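Local coordinates for ankyrin repeat and SOCS box protein 11 (Homo sapiens, PDB 4UUC), which serves as the substrate-recognition component of a cullin-5-RING E3 ubiquitin ligase that targets proteins such as BIK for degradation, here represented by its ankyrin repeat domain, at residues 5-9 / 38-43; 28-32 / 56-62; 70-75 / 101-105. All coordinates share one frame; numbering follows the deposited sequence.

Contact 1: residues 5-9 / 38-43; sequences RSPLH and VSSLHE
His9 reaches from the start of helix 7-14 to the residues just before helix 40-46. Its NE2 donates to Val38 O at 2.8 Å, and the carbonyl oxygen lies in the ring plane. The bond is fairly straight, with an N-H...O angle of 156°. On the other ring nitrogen, ND1 shares a hydrogen bond of 2.8 Å with Ser6 OG, also at the edge of the ring. The two bonds fix the rotation of the imidazole. CG of His9 stands anti to its carbonyl carbon (chi1 -80°), which lets the ring reach the 38-39 backbone.

This buried part is the tight one. Ser40 OG sits over one ring face, offset toward the rim. Ser40 OG also lies 3.3 Å from Leu8 CG. Ser6 and Ser39 are the N-caps of the two helices, and Ser39 and His42 form a capping box. The TPLH-like stretches of ankyrin repeats carry this serine or threonine and histidine pairing, with the histidine linking one repeat to the next.

The Arg5 end is more open to solvent. Its extended chain brings the guanidinium side-on to Glu43. Arg5 NE donates to Glu43 OE2 at 2.9 Å. Arg5 NH2 donates to Glu43 OE1, also at 2.9 Å; together they make a salt bridge. The guanidinium and carboxylate planes are turned 39° apart. Glu10 takes a second salt bridge from Arg5 NH1.

ANK 1 and ANK 2 are joined by a directional bond inside and a charge pair outside. The salt bridge probably helps to neutralise Glu43, whose OE2 lies at the edge of the His9 ring.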
ATOM      1  N   ARG A   5      -6.076 -22.691  15.328  1.00 33.72           N
ATOM      2  CA  ARG A   5      -7.069 -21.733  14.846  1.00 35.53           C
ATOM      3  C   ARG A   5      -8.432 -22.010  15.477  1.00 40.74           C
ATOM      4  O   ARG A   5      -8.859 -23.162  15.567  1.00 50.94           O
ATOM      5  CB  ARG A   5      -7.165 -21.784  13.322  1.00 41.86           C
ATOM      6  CG  ARG A   5      -7.887 -20.597  12.712  1.00 36.33           C
ATOM      7  CD  ARG A   5      -7.669 -20.526  11.207  1.00 43.58           C
ATOM      8  NE  ARG A   5      -8.421 -19.432  10.590  1.00 29.13           N
ATOM      9  CZ  ARG A   5      -9.680 -19.520  10.172  1.00 28.57           C
ATOM     10  NH1 ARG A   5     -10.355 -20.655  10.299  1.00 33.72           N
ATOM     11  NH2 ARG A   5     -10.270 -18.466   9.626  1.00 21.45           N
ATOM     12  N   SER A   6      -9.109 -20.949  15.907  1.00 21.48           N
ATOM     13  CA  SER A   6     -10.309 -21.077  16.730  1.00 24.15           C
ATOM     14  C   SER A   6     -11.599 -20.668  16.018  1.00 23.62           C
ATOM     15  O   SER A   6     -11.568 -20.086  14.926  1.00 23.14           O
ATOM     16  CB  SER A   6     -10.151 -20.229  17.988  1.00 30.85           C
ATOM     17  OG  SER A   6     -10.165 -18.850  17.660  1.00 24.61           O
ATOM     18  N   PRO A   7     -12.747 -20.964  16.645  1.00 17.07           N
ATOM     19  CA  PRO A   7     -14.021 -20.448  16.133  1.00 19.15           C
ATOM     20  C   PRO A   7     -14.041 -18.922  16.004  1.00 17.88           C
ATOM     21  O   PRO A   7     -14.626 -18.403  15.053  1.00 17.41           O
ATOM     22  CB  PRO A   7     -15.029 -20.929  17.176  1.00 22.53           C
ATOM     23  CG  PRO A   7     -14.435 -22.212  17.683  1.00 25.79           C
ATOM     24  CD  PRO A   7     -12.949 -21.975  17.702  1.00 23.43           C
ATOM     25  N   LEU A   8     -13.412 -18.215  16.938  1.00 18.51           N
ATOM     26  CA  LEU A   8     -13.348 -16.759  16.859  1.00 21.96           C
ATOM     27  C   LEU A   8     -12.609 -16.301  15.597  1.00 17.01           C
ATOM     28  O   LEU A   8     -13.039 -15.355  14.936  1.00 17.37           O
ATOM     29  CB  LEU A   8     -12.670 -16.178  18.101  1.00 17.99           C
ATOM     30  CG  LEU A   8     -12.719 -14.652  18.229  1.00 21.15           C
ATOM     31  CD1 LEU A   8     -14.148 -14.156  18.411  1.00 21.56           C
ATOM     32  CD2 LEU A   8     -11.849 -14.174  19.377  1.00 22.14           C
ATOM     33  N   HIS A   9     -11.503 -16.969  15.268  1.00 18.37           N
ATOM     34  CA  HIS A   9     -10.749 -16.666  14.049  1.00 20.79           C
ATOM     35  C   HIS A   9     -11.653 -16.775  12.826  1.00 18.15           C
ATOM     36  O   HIS A   9     -11.621 -15.929  11.931  1.00 16.94           O
ATOM     37  CB  HIS A   9      -9.560 -17.621  13.874  1.00 17.63           C
ATOM     38  CG  HIS A   9      -8.361 -17.280  14.704  1.00 20.09           C
ATOM     39  ND1 HIS A   9      -8.242 -17.642  16.030  1.00 21.07           N
ATOM     40  CD2 HIS A   9      -7.206 -16.649  14.383  1.00 20.10           C
ATOM     41  CE1 HIS A   9      -7.077 -17.231  16.495  1.00 24.37           C
ATOM     42  NE2 HIS A   9      -6.428 -16.624  15.516  1.00 20.70           N
ATOM     43  N   VAL A  38      -1.091 -15.472  14.030  1.00 16.88           N
ATOM     44  CA  VAL A  38      -2.240 -14.756  13.485  1.00 18.91           C
ATOM     45  C   VAL A  38      -3.365 -14.714  14.514  1.00 19.58           C
ATOM     46  O   VAL A  38      -3.808 -15.755  15.005  1.00 21.14           O
ATOM     47  CB  VAL A  38      -2.754 -15.417  12.189  1.00 21.22           C
ATOM     48  CG1 VAL A  38      -3.958 -14.659  11.633  1.00 20.57           C
ATOM     49  CG2 VAL A  38      -1.638 -15.489  11.149  1.00 23.14           C
ATOM     50  N   SER A  39      -3.817 -13.504  14.834  1.00 18.71           N
ATOM     51  CA  SER A  39      -4.927 -13.293  15.758  1.00 16.63           C
ATOM     52  C   SER A  39      -6.247 -13.149  14.999  1.00 19.67           C
ATOM     53  O   SER A  39      -6.260 -12.989  13.780  1.00 17.84           O
ATOM     54  CB  SER A  39      -4.689 -12.044  16.604  1.00 21.45           C
ATOM     55  OG  SER A  39      -4.910 -10.863  15.843  1.00 19.80           O
ATOM     56  N   SER A  40      -7.354 -13.191  15.729  1.00 15.55           N
ATOM     57  CA  SER A  40      -8.665 -12.962  15.128  1.00 17.23           C
ATOM     58  C   SER A  40      -8.748 -11.563  14.517  1.00 17.22           C
ATOM     59  O   SER A  40      -9.387 -11.366  13.480  1.00 15.58           O
ATOM     60  CB  SER A  40      -9.765 -13.156  16.168  1.00 18.30           C
ATOM     61  OG  SER A  40      -9.833 -14.515  16.571  1.00 19.57           O
ATOM     62  N   LEU A  41      -8.090 -10.594  15.147  1.00 16.98           N
ATOM     63  CA  LEU A  41      -8.067  -9.232  14.614  1.00 20.68           C
ATOM     64  C   LEU A  41      -7.381  -9.190  13.251  1.00 20.36           C
ATOM     65  O   LEU A  41      -7.852  -8.508  12.339  1.00 14.87           O
ATOM     66  CB  LEU A  41      -7.367  -8.275  15.581  1.00 22.58           C
ATOM     67  CG  LEU A  41      -7.287  -6.817  15.110  1.00 16.95           C
ATOM     68  CD1 LEU A  41      -8.681  -6.232  14.890  1.00 14.74           C
ATOM     69  CD2 LEU A  41      -6.503  -5.972  16.098  1.00 19.55           C
ATOM     70  N   HIS A  42      -6.268  -9.911  13.114  1.00 17.28           N
ATOM     71  CA  HIS A  42      -5.595 -10.032  11.820  1.00 17.43           C
ATOM     72  C   HIS A  42      -6.580 -10.502  10.750  1.00 16.53           C
ATOM     73  O   HIS A  42      -6.631  -9.939   9.656  1.00 15.93           O
ATOM     74  CB  HIS A  42      -4.410 -11.006  11.885  1.00 16.94           C
ATOM     75  CG  HIS A  42      -3.168 -10.426  12.489  1.00 19.38           C
ATOM     76  ND1 HIS A  42      -2.615 -10.911  13.655  1.00 22.03           N
ATOM     77  CD2 HIS A  42      -2.358  -9.422  12.078  1.00 20.38           C
ATOM     78  CE1 HIS A  42      -1.523 -10.224  13.942  1.00 26.64           C
ATOM     79  NE2 HIS A  42      -1.344  -9.314  13.002  1.00 17.66           N
ATOM     80  N   GLU A  43      -7.374 -11.525  11.073  1.00 15.29           N
ATOM     81  CA  GLU A  43      -8.289 -12.102  10.093  1.00 15.17           C
ATOM     82  C   GLU A  43      -9.462 -11.168   9.773  1.00 14.95           C
ATOM     83  O   GLU A  43      -9.859 -11.059   8.613  1.00 17.01           O
ATOM     84  CB  GLU A  43      -8.800 -13.461  10.581  1.00 18.08           C
ATOM     85  CG  GLU A  43      -7.655 -14.432  10.872  1.00 18.94           C
ATOM     86  CD  GLU A  43      -7.884 -15.856  10.390  1.00 28.74           C
ATOM     87  OE1 GLU A  43      -8.611 -16.061   9.393  1.00 37.79           O
ATOM     88  OE2 GLU A  43      -7.318 -16.783  11.014  1.00 28.83           O
TER

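Contact 2: residues 28-32 / 56-62; sequences VNVNL and LLENGAH
Asn31 and His62 supply the polar part of this contact. Asn31 ND2 donates to Gly60 O at 3.2 Å. The carbonyl oxygen lies in the amide plane, while the donor stands above the plane of the carbonyl. On the other branch, Asn31 OD1 accepts a weak bond from His62 N at 3.3 Å. A water accepts from His62 N at 3.0 Å; its very short approach to Asn31 OD1 is doubtful. Both ends of the amide are therefore engaged by the backbone of 60-62.

The same amide stacks on the His62 ring. The planes are only 10° apart, and OD1 lies over the ring centre. Asn31 CG is anti to its carbonyl carbon (chi1 -76°), which helps lay the amide over the ring face.

The backbone on both sides is turned. Residues 29-32 form a type I beta turn, with an Asx turn from Asn29 OD1 to Asn31 N. Gly60 is the C-prime residue of a Schellman motif that ends helix 50-58. The contact thus joins the loop after the second helix of ANK 1 to the end of helix 50-58 and the turn after it, in ANK 2.

The apolar part belongs to Val30. Val30 CG1 packs against Ala61 CB at 3.9 Å and Leu56 CD2 at 4.1 Å. Val30 CG2 meets Asn59 CB at 4.0 Å. Ile24 of helix 17-26 touches both Leu56 and Asn59.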
ATOM      1  N   VAL A  28     -14.250 -16.402  25.389  1.00 27.42           N
ATOM      2  CA  VAL A  28     -13.127 -16.959  24.641  1.00 29.05           C
ATOM      3  C   VAL A  28     -11.956 -15.979  24.657  1.00 29.56           C
ATOM      4  O   VAL A  28     -12.138 -14.775  24.850  1.00 30.40           O
ATOM      5  CB  VAL A  28     -13.498 -17.294  23.174  1.00 32.68           C
ATOM      6  CG1 VAL A  28     -14.668 -18.267  23.118  1.00 34.53           C
ATOM      7  CG2 VAL A  28     -13.818 -16.030  22.394  1.00 27.40           C
ATOM      8  N   ASN A  29     -10.752 -16.505  24.458  1.00 29.67           N
ATOM      9  CA  ASN A  29      -9.547 -15.688  24.449  1.00 30.49           C
ATOM     10  C   ASN A  29      -9.411 -14.876  23.160  1.00 23.63           C
ATOM     11  O   ASN A  29      -9.074 -15.418  22.104  1.00 26.72           O
ATOM     12  CB  ASN A  29      -8.318 -16.576  24.638  1.00 33.85           C
ATOM     13  CG  ASN A  29      -7.022 -15.790  24.627  1.00 30.86           C
ATOM     14  OD1 ASN A  29      -7.010 -14.572  24.828  1.00 38.05           O
ATOM     15  ND2 ASN A  29      -5.915 -16.489  24.394  1.00 42.16           N
ATOM     16  N   VAL A  30      -9.662 -13.577  23.263  1.00 21.57           N
ATOM     17  CA  VAL A  30      -9.612 -12.679  22.115  1.00 24.38           C
ATOM     18  C   VAL A  30      -8.230 -12.650  21.460  1.00 28.95           C
ATOM     19  O   VAL A  30      -8.113 -12.451  20.249  1.00 22.88           O
ATOM     20  CB  VAL A  30     -10.021 -11.247  22.540  1.00 30.50           C
ATOM     21  CG1 VAL A  30      -9.519 -10.192  21.561  1.00 32.95           C
ATOM     22  CG2 VAL A  30     -11.533 -11.158  22.684  1.00 32.12           C
ATOM     23  N   ASN A  31      -7.189 -12.863  22.261  1.00 23.25           N
ATOM     24  CA  ASN A  31      -5.818 -12.688  21.794  1.00 27.52           C
ATOM     25  C   ASN A  31      -5.100 -13.985  21.431  1.00 24.98           C
ATOM     26  O   ASN A  31      -3.896 -13.978  21.176  1.00 26.84           O
ATOM     27  CB  ASN A  31      -5.017 -11.934  22.855  1.00 28.21           C
ATOM     28  CG  ASN A  31      -5.336 -10.457  22.869  1.00 29.07           C
ATOM     29  OD1 ASN A  31      -5.405  -9.821  21.817  1.00 33.56           O
ATOM     30  ND2 ASN A  31      -5.548  -9.904  24.055  1.00 33.08           N
ATOM     31  N   LEU A  32      -5.839 -15.089  21.385  1.00 21.72           N
ATOM     32  CA  LEU A  32      -5.281 -16.361  20.943  1.00 23.18           C
ATOM     33  C   LEU A  32      -4.741 -16.234  19.525  1.00 28.64           C
ATOM     34  O   LEU A  32      -5.417 -15.692  18.646  1.00 21.55           O
ATOM     35  CB  LEU A  32      -6.337 -17.467  21.009  1.00 28.29           C
ATOM     36  CG  LEU A  32      -5.951 -18.828  20.417  1.00 34.02           C
ATOM     37  CD1 LEU A  32      -4.819 -19.459  21.203  1.00 40.18           C
ATOM     38  CD2 LEU A  32      -7.148 -19.759  20.371  1.00 41.86           C
ATOM     39  N   LEU A  56     -13.413  -6.676  18.574  1.00 16.83           N
ATOM     40  CA  LEU A  56     -12.212  -7.323  19.083  1.00 19.11           C
ATOM     41  C   LEU A  56     -11.330  -6.305  19.814  1.00 20.46           C
ATOM     42  O   LEU A  56     -10.805  -6.590  20.893  1.00 20.08           O
ATOM     43  CB  LEU A  56     -11.437  -7.987  17.942  1.00 19.54           C
ATOM     44  CG  LEU A  56     -12.092  -9.235  17.338  1.00 15.39           C
ATOM     45  CD1 LEU A  56     -11.489  -9.568  15.982  1.00 15.79           C
ATOM     46  CD2 LEU A  56     -11.958 -10.422  18.279  1.00 18.58           C
ATOM     47  N   LEU A  57     -11.188  -5.116  19.233  1.00 19.03           N
ATOM     48  CA  LEU A  57     -10.385  -4.054  19.835  1.00 21.72           C
ATOM     49  C   LEU A  57     -10.978  -3.589  21.164  1.00 23.35           C
ATOM     50  O   LEU A  57     -10.246  -3.312  22.114  1.00 27.72           O
ATOM     51  CB  LEU A  57     -10.260  -2.869  18.872  1.00 20.35           C
ATOM     52  CG  LEU A  57      -9.324  -3.128  17.690  1.00 22.32           C
ATOM     53  CD1 LEU A  57      -9.538  -2.095  16.593  1.00 23.16           C
ATOM     54  CD2 LEU A  57      -7.865  -3.151  18.142  1.00 23.78           C
ATOM     55  N   GLU A  58     -12.305  -3.514  21.220  1.00 22.96           N
ATOM     56  CA  GLU A  58     -13.012  -3.118  22.435  1.00 26.60           C
ATOM     57  C   GLU A  58     -12.771  -4.111  23.566  1.00 25.44           C
ATOM     58  O   GLU A  58     -12.871  -3.762  24.743  1.00 32.05           O
ATOM     59  CB  GLU A  58     -14.516  -2.995  22.163  1.00 27.55           C
ATOM     60  CG  GLU A  58     -14.911  -1.717  21.435  1.00 30.57           C
ATOM     61  CD  GLU A  58     -16.372  -1.694  21.011  1.00 37.81           C
ATOM     62  OE1 GLU A  58     -17.013  -2.767  20.974  1.00 34.19           O
ATOM     63  OE2 GLU A  58     -16.880  -0.593  20.713  1.00 36.77           O
ATOM     64  N   ASN A  59     -12.453  -5.348  23.200  1.00 25.83           N
ATOM     65  CA  ASN A  59     -12.203  -6.402  24.174  1.00 23.64           C
ATOM     66  C   ASN A  59     -10.717  -6.748  24.288  1.00 25.28           C
ATOM     67  O   ASN A  59     -10.352  -7.860  24.671  1.00 30.00           O
ATOM     68  CB  ASN A  59     -13.020  -7.642  23.815  1.00 28.21           C
ATOM     69  CG  ASN A  59     -14.496  -7.462  24.109  1.00 30.30           C
ATOM     70  OD1 ASN A  59     -14.955  -7.741  25.217  1.00 33.51           O
ATOM     71  ND2 ASN A  59     -15.246  -6.977  23.126  1.00 21.52           N
ATOM     72  N   GLY A  60      -9.865  -5.784  23.948  1.00 28.75           N
ATOM     73  CA  GLY A  60      -8.449  -5.871  24.259  1.00 29.80           C
ATOM     74  C   GLY A  60      -7.544  -6.495  23.213  1.00 30.38           C
ATOM     75  O   GLY A  60      -6.411  -6.861  23.525  1.00 26.98           O
ATOM     76  N   ALA A  61      -8.019  -6.617  21.976  1.00 24.93           N
ATOM     77  CA  ALA A  61      -7.183  -7.149  20.903  1.00 25.24           C
ATOM     78  C   ALA A  61      -5.940  -6.272  20.725  1.00 21.39           C
ATOM     79  O   ALA A  61      -5.999  -5.060  20.930  1.00 22.01           O
ATOM     80  CB  ALA A  61      -7.972  -7.239  19.596  1.00 18.89           C
ATOM     81  N   HIS A  62      -4.819  -6.894  20.359  1.00 19.69           N
ATOM     82  CA  HIS A  62      -3.558  -6.176  20.178  1.00 24.98           C
ATOM     83  C   HIS A  62      -3.503  -5.499  18.810  1.00 19.29           C
ATOM     84  O   HIS A  62      -3.303  -6.153  17.787  1.00 20.88           O
ATOM     85  CB  HIS A  62      -2.377  -7.133  20.339  1.00 26.17           C
ATOM     86  CG  HIS A  62      -2.299  -7.770  21.692  1.00 30.35           C
ATOM     87  ND1 HIS A  62      -2.716  -7.133  22.840  1.00 38.65           N
ATOM     88  CD2 HIS A  62      -1.862  -8.993  22.078  1.00 34.67           C
ATOM     89  CE1 HIS A  62      -2.533  -7.932  23.876  1.00 37.40           C
ATOM     90  NE2 HIS A  62      -2.017  -9.068  23.441  1.00 31.31           N
TER
HETATM   91  O   HOH W   1      -5.178  -9.710  19.288  1.00 28.93           O

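Contact 3: residues 70-75 / 101-105; sequences GATPLF and HLASP
Gly70 O accepts from Ala103 N at 3.0 Å, in a nearly straight bond of 168°. Gly70 has a positive phi (88°). A side chain on it would point into the 101-105 segment and come close to His101 O. Leu102 CD2 lies beside Gly70 CA.

Thr72 comes next, as the N-cap of helix 73-80. Its OG1 accepts from Phe75 N at 3.2 Å, and a water donates to both Gly70 O and Ala103 O while accepting from Thr72 OG1. That water ties the cap to both backbones.

In the first turn, Leu74 CG rests on Pro105 CG at 3.9 Å, and Val86 of helix 83-91 touches Leu74 too.

Phe75 closes the segment. Ala103 CB stands over one ring face, 3.7 Å from the Phe75 ring centroid, in a CH-pi contact. Ser104 O approaches the ring edge, 3.5 Å from Phe75 CD1. Phe75 CG is anti to the backbone N (chi1 178°), which brings a ring face against the Ala103 methyl. An alanine here would remove the ring and is likely to leave the Ala103 methyl without its aromatic face and open a gap beside Ser104.

The segments join the start of the first helix of ANK 3 to the approach to helix 105-111 of ANK 4. One backbone bond and a water fix their spacing. The side chains that meet are apolar, so the joint probably depends on shape fit.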
ATOM      1  N   GLY A  70       5.472 -10.835   9.452  1.00 22.04           N
ATOM      2  CA  GLY A  70       5.658  -9.401   9.615  1.00 23.10           C
ATOM      3  C   GLY A  70       4.426  -8.575   9.294  1.00 18.53           C
ATOM      4  O   GLY A  70       4.526  -7.372   9.037  1.00 22.17           O
ATOM      5  N   ALA A  71       3.262  -9.213   9.320  1.00 17.77           N
ATOM      6  CA  ALA A  71       2.010  -8.524   9.024  1.00 21.58           C
ATOM      7  C   ALA A  71       1.359  -8.001  10.300  1.00 21.58           C
ATOM      8  O   ALA A  71       1.295  -8.701  11.314  1.00 22.84           O
ATOM      9  CB  ALA A  71       1.057  -9.452   8.285  1.00 22.38           C
ATOM     10  N   THR A  72       0.892  -6.760  10.234  1.00 19.62           N
ATOM     11  CA  THR A  72       0.105  -6.146  11.296  1.00 15.74           C
ATOM     12  C   THR A  72      -1.359  -6.079  10.862  1.00 18.83           C
ATOM     13  O   THR A  72      -1.664  -6.262   9.680  1.00 17.32           O
ATOM     14  CB  THR A  72       0.605  -4.731  11.621  1.00 21.20           C
ATOM     15  OG1 THR A  72       0.548  -3.926  10.437  1.00 18.79           O
ATOM     16  CG2 THR A  72       2.042  -4.769  12.139  1.00 22.53           C
ATOM     17  N   PRO A  73      -2.273  -5.826  11.813  1.00 18.54           N
ATOM     18  CA  PRO A  73      -3.674  -5.636  11.412  1.00 18.34           C
ATOM     19  C   PRO A  73      -3.822  -4.522  10.378  1.00 18.03           C
ATOM     20  O   PRO A  73      -4.634  -4.650   9.462  1.00 16.28           O
ATOM     21  CB  PRO A  73      -4.368  -5.274  12.725  1.00 18.00           C
ATOM     22  CG  PRO A  73      -3.529  -5.953  13.785  1.00 19.99           C
ATOM     23  CD  PRO A  73      -2.118  -5.890  13.279  1.00 23.22           C
ATOM     24  N   LEU A  74      -3.030  -3.459  10.511  1.00 17.48           N
ATOM     25  CA  LEU A  74      -3.115  -2.334   9.584  1.00 16.69           C
ATOM     26  C   LEU A  74      -2.691  -2.745   8.178  1.00 16.74           C
ATOM     27  O   LEU A  74      -3.321  -2.345   7.195  1.00 16.28           O
ATOM     28  CB  LEU A  74      -2.263  -1.163  10.074  1.00 18.23           C
ATOM     29  CG  LEU A  74      -2.318   0.122   9.240  1.00 18.87           C
ATOM     30  CD1 LEU A  74      -3.746   0.664   9.114  1.00 17.72           C
ATOM     31  CD2 LEU A  74      -1.410   1.172   9.853  1.00 22.17           C
ATOM     32  N   PHE A  75      -1.629  -3.538   8.072  1.00 15.15           N
ATOM     33  CA  PHE A  75      -1.224  -4.062   6.775  1.00 15.79           C
ATOM     34  C   PHE A  75      -2.366  -4.868   6.155  1.00 14.82           C
ATOM     35  O   PHE A  75      -2.706  -4.680   4.989  1.00 14.96           O
ATOM     36  CB  PHE A  75       0.037  -4.924   6.899  1.00 16.79           C
ATOM     37  CG  PHE A  75       0.475  -5.541   5.601  1.00 14.32           C
ATOM     38  CD1 PHE A  75       1.264  -4.833   4.709  1.00 19.40           C
ATOM     39  CD2 PHE A  75       0.091  -6.825   5.268  1.00 13.87           C
ATOM     40  CE1 PHE A  75       1.657  -5.400   3.510  1.00 16.52           C
ATOM     41  CE2 PHE A  75       0.482  -7.395   4.075  1.00 17.46           C
ATOM     42  CZ  PHE A  75       1.267  -6.685   3.198  1.00 16.52           C
ATOM     43  N   HIS A 101      11.660  -4.261   9.095  1.00 29.99           N
ATOM     44  CA  HIS A 101      11.397  -5.692   8.952  1.00 31.20           C
ATOM     45  C   HIS A 101       9.906  -6.039   9.021  1.00 26.18           C
ATOM     46  O   HIS A 101       9.537  -7.213   9.008  1.00 26.76           O
ATOM     47  CB  HIS A 101      12.166  -6.472  10.019  1.00 41.66           C
ATOM     48  CG  HIS A 101      13.652  -6.371   9.877  1.00 54.51           C
ATOM     49  ND1 HIS A 101      14.497  -6.201  10.954  1.00 66.62           N
ATOM     50  CD2 HIS A 101      14.446  -6.415   8.781  1.00 48.39           C
ATOM     51  CE1 HIS A 101      15.746  -6.143  10.527  1.00 59.37           C
ATOM     52  NE2 HIS A 101      15.743  -6.271   9.212  1.00 61.37           N
ATOM     53  N   LEU A 102       9.056  -5.018   9.079  1.00 21.64           N
ATOM     54  CA  LEU A 102       7.607  -5.218   9.064  1.00 20.58           C
ATOM     55  C   LEU A 102       7.027  -4.792   7.719  1.00 27.67           C
ATOM     56  O   LEU A 102       7.535  -3.869   7.083  1.00 22.97           O
ATOM     57  CB  LEU A 102       6.946  -4.432  10.197  1.00 19.18           C
ATOM     58  CG  LEU A 102       7.420  -4.803  11.605  1.00 23.99           C
ATOM     59  CD1 LEU A 102       6.655  -4.002  12.647  1.00 25.96           C
ATOM     60  CD2 LEU A 102       7.272  -6.292  11.864  1.00 28.95           C
ATOM     61  N   ALA A 103       5.968  -5.472   7.288  1.00 19.00           N
ATOM     62  CA  ALA A 103       5.349  -5.184   5.998  1.00 22.17           C
ATOM     63  C   ALA A 103       4.715  -3.793   6.014  1.00 18.41           C
ATOM     64  O   ALA A 103       4.043  -3.426   6.972  1.00 19.97           O
ATOM     65  CB  ALA A 103       4.322  -6.244   5.661  1.00 19.65           C
ATOM     66  N   SER A 104       4.947  -3.021   4.952  1.00 19.31           N
ATOM     67  CA  SER A 104       4.507  -1.628   4.886  1.00 16.73           C
ATOM     68  C   SER A 104       3.056  -1.508   4.427  1.00 16.85           C
ATOM     69  O   SER A 104       2.727  -1.942   3.329  1.00 15.59           O
ATOM     70  CB  SER A 104       5.402  -0.830   3.932  1.00 16.15           C
ATOM     71  OG  SER A 104       4.924   0.493   3.778  1.00 18.72           O
ATOM     72  N   PRO A 105       2.188  -0.909   5.263  1.00 17.67           N
ATOM     73  CA  PRO A 105       0.784  -0.771   4.860  1.00 14.38           C
ATOM     74  C   PRO A 105       0.566   0.102   3.626  1.00 16.06           C
ATOM     75  O   PRO A 105      -0.205  -0.298   2.748  1.00 15.48           O
ATOM     76  CB  PRO A 105       0.130  -0.135   6.092  1.00 17.86           C
ATOM     77  CG  PRO A 105       0.994  -0.555   7.234  1.00 19.09           C
ATOM     78  CD  PRO A 105       2.385  -0.553   6.681  1.00 21.77           C
TER
HETATM   79  O   HOH W   2       2.934  -5.008   8.852  1.00 19.45           O

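The three contacts are joints between successive ankyrin repeats. Contacts 1 and 2 both join ANK 1 to ANK 2, with centres about 10 Å apart, and their segments alternate along the chain. Contact 1 uses the first helices, 7-14 and 40-46. Contact 2 uses the loop after helix 17-26 and the end of helix 50-58. Leu56 of contact 2 packs on Ser40 and Leu41 of contact 1. Contact 3 comes later, between ANK 3 and ANK 4, about 16 Å from the centre of contact 1 and 19 Å from that of contact 2. His42 of contact 1 reaches Ala71 and Pro73 of contact 3. Such repeat-to-repeat joints build the elongated solenoid of this substrate-recognition component.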